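Local coordinates for mannosephosphate isomerase, putative (Archaeoglobus fulgidus, PDB 1ZX5), which probably catalyses the zinc-dependent interconversion of D-mannose 6-phosphate and D-fructose 6-phosphate, at residues I90-H101 and P172-V183. Numbering follows the deposited sequence.
Sequences IDAASPTQVHVH and PGIPHAGEGLRV. With LFR (beta-L-fructofuranose), chain B; GOL (glycerol), chain K; ACY (acetic acid), chain I.
His99 and His176 cross obliquely, their ring planes 59° apart, and His101 NE2 comes within 3.3 Å of His176 CE1, those two ring planes at 48°. Each of the first two holds CG between its own backbone N and carbonyl carbon (chi1 50° in His99), which keeps each imidazole beside the paired backbone. That pair is doubly hydrogen-bonded, His99 N to His176 O and His176 N to His99 O. The ND1 bonds fix the ring rotation: His99 ND1 donates to Gln97 O at 2.7 Å, and His176 ND1 to Ile174 O, both acceptors lying in the plane of the ring they serve; His101 ND1 is bonded to Leu192 O. Every NE2 therefore turns inward, onto one glycerol hydroxyl. O3 of that glycerol lies 2.9 Å from His176 NE2 and makes weak bonds to His99 NE2 (3.0 Å) and His101 NE2 (3.4 Å). Three converging histidines on cupin-type strands are consistent with the zinc site of type I phosphomannose isomerases, with a glycerol, probably from the crystallisation liquor, where a metal would be expected. Beyond the three histidines, Thr96 OG1 accepts from Gly178 N at 3.1 Å and donates to an acetate oxygen, ACY O, at 2.9 Å, while the Thr96 amide bonds to Gly178 O. Pro95 lies alongside the extended Glu179 chain, Pro95 CG 3.4 Å from Glu179 OE2, and OE1 of that glutamate is bonded to Tyr130. In the loop 95-97, Thr96 O and Gln97 OE1 accept hydroxyls of the beta-L-fructofuranose (O2 and O1). Strands 90-92 and 181-183 form a separate antiparallel ladder, where Gly180 and Leu181 face Ala92 in a G1 beta bulge.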
loop_
_atom_site.group_PDB
_atom_site.type_symbol
_atom_site.label_atom_id
_atom_site.label_comp_id
_atom_site.label_asym_id
_atom_site.label_seq_id
_atom_site.Cartn_x
_atom_site.Cartn_y
_atom_site.Cartn_z
ATOM N N ILE A 90 -4.117 5.545 -2.636
ATOM C CA ILE A 90 -5.242 6.010 -1.801
ATOM C C ILE A 90 -5.330 7.530 -1.879
ATOM O O ILE A 90 -4.352 8.229 -1.624
ATOM C CB ILE A 90 -5.073 5.610 -0.298
ATOM C CG1 ILE A 90 -4.880 4.094 -0.119
ATOM C CG2 ILE A 90 -6.217 6.200 0.592
ATOM C CD1 ILE A 90 -6.114 3.275 -0.288
ATOM N N ASP A 91 -6.504 8.034 -2.231
ATOM C CA ASP A 91 -6.753 9.466 -2.253
ATOM C C ASP A 91 -7.706 9.813 -1.115
ATOM O O ASP A 91 -8.931 9.840 -1.299
ATOM C CB ASP A 91 -7.321 9.909 -3.608
ATOM C CG ASP A 91 -7.482 11.424 -3.712
ATOM O OD1 ASP A 91 -6.831 12.142 -2.918
ATOM O OD2 ASP A 91 -8.263 11.900 -4.582
ATOM N N ALA A 92 -7.139 10.035 0.070
ATOM C CA ALA A 92 -7.937 10.389 1.243
ATOM C C ALA A 92 -8.160 11.895 1.219
ATOM O O ALA A 92 -7.547 12.640 1.982
ATOM C CB ALA A 92 -7.239 9.926 2.542
ATOM N N ALA A 93 -9.021 12.345 0.309
ATOM C CA ALA A 93 -9.168 13.772 0.048
ATOM C C ALA A 93 -9.991 14.438 1.155
ATOM O O ALA A 93 -9.581 15.450 1.705
ATOM C CB ALA A 93 -9.775 14.025 -1.352
ATOM N N SER A 94 -11.144 13.857 1.470
ATOM C CA SER A 94 -11.893 14.186 2.672
ATOM C C SER A 94 -11.336 13.339 3.795
ATOM O O SER A 94 -10.766 12.282 3.530
ATOM C CB SER A 94 -13.363 13.833 2.498
ATOM O OG SER A 94 -13.880 14.566 1.430
ATOM N N PRO A 95 -11.513 13.786 5.055
ATOM C CA PRO A 95 -10.974 12.990 6.159
ATOM C C PRO A 95 -11.619 11.598 6.258
ATOM O O PRO A 95 -12.849 11.458 6.175
ATOM C CB PRO A 95 -11.289 13.836 7.406
ATOM C CG PRO A 95 -12.321 14.815 6.979
ATOM C CD PRO A 95 -12.186 15.017 5.515
ATOM N N THR A 96 -10.780 10.579 6.408
ATOM C CA THR A 96 -11.254 9.233 6.716
ATOM C C THR A 96 -11.552 9.169 8.223
ATOM O O THR A 96 -11.010 9.962 8.994
ATOM C CB THR A 96 -10.226 8.157 6.270
ATOM O OG1 THR A 96 -8.946 8.400 6.881
ATOM C CG2 THR A 96 -10.051 8.158 4.716
ATOM N N GLN A 97 -12.439 8.262 8.635
ATOM C CA GLN A 97 -12.653 7.994 10.047
ATOM C C GLN A 97 -11.458 7.212 10.598
ATOM O O GLN A 97 -10.774 6.487 9.854
ATOM C CB GLN A 97 -13.983 7.248 10.271
ATOM C CG GLN A 97 -14.303 6.820 11.734
ATOM C CD GLN A 97 -14.430 7.982 12.744
ATOM O OE1 GLN A 97 -13.435 8.458 13.301
ATOM N NE2 GLN A 97 -15.662 8.403 13.005
ATOM N N VAL A 98 -11.192 7.389 11.891
ATOM C CA VAL A 98 -10.140 6.639 12.561
ATOM C C VAL A 98 -10.469 5.143 12.524
ATOM O O VAL A 98 -11.603 4.729 12.753
ATOM C CB VAL A 98 -9.920 7.117 14.023
ATOM C CG1 VAL A 98 -8.872 6.261 14.722
ATOM C CG2 VAL A 98 -9.492 8.600 14.049
ATOM N N HIS A 99 -9.464 4.348 12.193
ATOM C CA HIS A 99 -9.608 2.907 12.146
ATOM C C HIS A 99 -8.312 2.257 12.619
ATOM O O HIS A 99 -7.326 2.946 12.884
ATOM C CB HIS A 99 -10.027 2.434 10.744
ATOM C CG HIS A 99 -9.184 2.980 9.633
ATOM N ND1 HIS A 99 -9.228 4.304 9.239
ATOM C CD2 HIS A 99 -8.306 2.370 8.799
ATOM C CE1 HIS A 99 -8.389 4.494 8.237
ATOM N NE2 HIS A 99 -7.820 3.337 7.947
ATOM N N VAL A 100 -8.335 0.937 12.741
ATOM C CA VAL A 100 -7.257 0.171 13.319
ATOM C C VAL A 100 -7.283 -1.226 12.695
ATOM O O VAL A 100 -8.346 -1.745 12.354
ATOM C CB VAL A 100 -7.375 0.110 14.906
ATOM C CG1 VAL A 100 -8.698 -0.508 15.365
ATOM C CG2 VAL A 100 -6.182 -0.627 15.541
ATOM N N HIS A 101 -6.104 -1.818 12.539
ATOM C CA HIS A 101 -5.958 -3.153 11.975
ATOM C C HIS A 101 -5.585 -4.161 13.059
ATOM O O HIS A 101 -4.830 -3.828 13.976
ATOM C CB HIS A 101 -4.867 -3.158 10.907
ATOM C CG HIS A 101 -5.121 -2.206 9.781
ATOM N ND1 HIS A 101 -6.288 -2.215 9.045
ATOM C CD2 HIS A 101 -4.349 -1.229 9.249
ATOM C CE1 HIS A 101 -6.233 -1.273 8.122
ATOM N NE2 HIS A 101 -5.065 -0.665 8.220
ATOM N N PRO A 172 -0.101 -3.223 13.584
ATOM C CA PRO A 172 -1.377 -3.677 14.142
ATOM C C PRO A 172 -1.668 -3.017 15.490
ATOM O O PRO A 172 -0.763 -2.861 16.316
ATOM C CB PRO A 172 -1.154 -5.178 14.326
ATOM C CG PRO A 172 -0.164 -5.534 13.274
ATOM C CD PRO A 172 0.763 -4.355 13.184
ATOM N N GLY A 173 -2.912 -2.610 15.696
ATOM C CA GLY A 173 -3.300 -1.961 16.945
ATOM C C GLY A 173 -3.198 -0.444 16.942
ATOM O O GLY A 173 -3.809 0.215 17.787
ATOM N N ILE A 174 -2.433 0.111 16.000
ATOM C CA ILE A 174 -2.241 1.571 15.895
ATOM C C ILE A 174 -3.417 2.243 15.174
ATOM O O ILE A 174 -3.673 1.946 14.011
ATOM C CB ILE A 174 -0.902 1.946 15.177
ATOM C CG1 ILE A 174 0.316 1.318 15.882
ATOM C CG2 ILE A 174 -0.742 3.467 15.054
ATOM C CD1 ILE A 174 0.550 1.800 17.300
ATOM N N PRO A 175 -4.130 3.153 15.865
ATOM C CA PRO A 175 -5.227 3.910 15.254
ATOM C C PRO A 175 -4.672 4.936 14.256
ATOM O O PRO A 175 -3.606 5.532 14.498
ATOM C CB PRO A 175 -5.872 4.619 16.445
ATOM C CG PRO A 175 -4.742 4.777 17.430
ATOM C CD PRO A 175 -3.905 3.540 17.272
ATOM N N HIS A 176 -5.375 5.134 13.142
ATOM C CA HIS A 176 -4.869 6.012 12.107
ATOM C C HIS A 176 -5.981 6.517 11.194
ATOM O O HIS A 176 -7.088 5.979 11.191
ATOM C CB HIS A 176 -3.749 5.317 11.304
ATOM C CG HIS A 176 -4.220 4.132 10.514
ATOM N ND1 HIS A 176 -4.410 2.885 11.075
ATOM C CD2 HIS A 176 -4.540 4.008 9.206
ATOM C CE1 HIS A 176 -4.830 2.046 10.146
ATOM N NE2 HIS A 176 -4.920 2.703 9.004
ATOM N N ALA A 177 -5.656 7.572 10.444
ATOM C CA ALA A 177 -6.548 8.246 9.515
ATOM C C ALA A 177 -5.698 9.198 8.664
ATOM O O ALA A 177 -4.489 9.379 8.907
ATOM C CB ALA A 177 -7.642 9.025 10.267
ATOM N N GLY A 178 -6.337 9.808 7.670
ATOM C CA GLY A 178 -5.684 10.783 6.808
ATOM C C GLY A 178 -6.682 11.827 6.358
ATOM O O GLY A 178 -7.888 11.608 6.436
ATOM N N GLU A 179 -6.177 12.962 5.888
ATOM C CA GLU A 179 -7.020 14.051 5.411
ATOM C C GLU A 179 -6.253 14.856 4.370
ATOM O O GLU A 179 -5.141 15.311 4.634
ATOM C CB GLU A 179 -7.434 14.947 6.583
ATOM C CG GLU A 179 -8.332 16.093 6.212
ATOM C CD GLU A 179 -8.755 16.918 7.434
ATOM O OE1 GLU A 179 -7.887 17.306 8.256
ATOM O OE2 GLU A 179 -9.973 17.179 7.571
ATOM N N GLY A 180 -6.851 15.030 3.197
ATOM C CA GLY A 180 -6.224 15.767 2.109
ATOM C C GLY A 180 -4.908 15.125 1.705
ATOM O O GLY A 180 -3.964 15.817 1.323
ATOM N N LEU A 181 -4.865 13.798 1.789
ATOM C CA LEU A 181 -3.632 13.037 1.721
ATOM C C LEU A 181 -3.636 12.035 0.574
ATOM O O LEU A 181 -4.545 11.198 0.478
ATOM C CB LEU A 181 -3.408 12.298 3.046
ATOM C CG LEU A 181 -1.998 11.788 3.338
ATOM C CD1 LEU A 181 -1.043 12.942 3.662
ATOM C CD2 LEU A 181 -2.050 10.768 4.476
ATOM N N ARG A 182 -2.616 12.135 -0.283
ATOM C CA ARG A 182 -2.412 11.213 -1.401
ATOM C C ARG A 182 -1.271 10.285 -1.030
ATOM O O ARG A 182 -0.188 10.738 -0.674
ATOM C CB ARG A 182 -2.042 11.976 -2.670
ATOM C CG ARG A 182 -3.100 12.966 -3.108
ATOM C CD ARG A 182 -2.539 13.915 -4.126
ATOM N NE ARG A 182 -3.568 14.825 -4.606
ATOM C CZ ARG A 182 -3.365 15.768 -5.528
ATOM N NH1 ARG A 182 -2.165 15.940 -6.068
ATOM N NH2 ARG A 182 -4.364 16.547 -5.910
ATOM N N VAL A 183 -1.510 8.982 -1.130
ATOM C CA VAL A 183 -0.590 8.027 -0.514
ATOM C C VAL A 183 -0.564 6.691 -1.270
ATOM O O VAL A 183 -1.579 6.244 -1.843
ATOM C CB VAL A 183 -0.880 7.900 1.052
ATOM C CG1 VAL A 183 -2.350 7.761 1.332
ATOM C CG2 VAL A 183 -0.103 6.759 1.712
HETATM C C1 LFR B . -13.894 11.731 12.754
HETATM C C2 LFR B . -13.775 12.227 11.301
HETATM C C3 LFR B . -14.770 11.487 10.402
HETATM C C4 LFR B . -15.756 12.511 9.886
HETATM C C5 LFR B . -15.327 13.851 10.476
HETATM C C6 LFR B . -15.047 14.880 9.381
HETATM O O1 LFR B . -12.722 11.065 13.247
HETATM O O2 LFR B . -12.434 12.079 10.777
HETATM O O3 LFR B . -14.144 10.899 9.266
HETATM O O4 LFR B . -17.059 12.134 10.341
HETATM O O5 LFR B . -14.156 13.618 11.281
HETATM O O6 LFR B . -15.085 16.234 9.862
HETATM C C1 GOL K . -8.007 3.507 3.625
HETATM O O1 GOL K . -8.930 4.264 4.401
HETATM C C2 GOL K . -7.319 2.406 4.446
HETATM O O2 GOL K . -6.737 1.451 3.576
HETATM C C3 GOL K . -6.234 2.990 5.357
HETATM O O3 GOL K . -5.675 2.030 6.240
HETATM C C ACY I . -5.991 6.524 5.176
HETATM O O ACY I . -7.029 6.505 5.891
HETATM O OXT ACY I . -5.516 5.520 4.619
HETATM C CH3 ACY I . -5.251 7.809 4.947
HETATM O O HOH W 1 -3.502 -0.495 12.884
#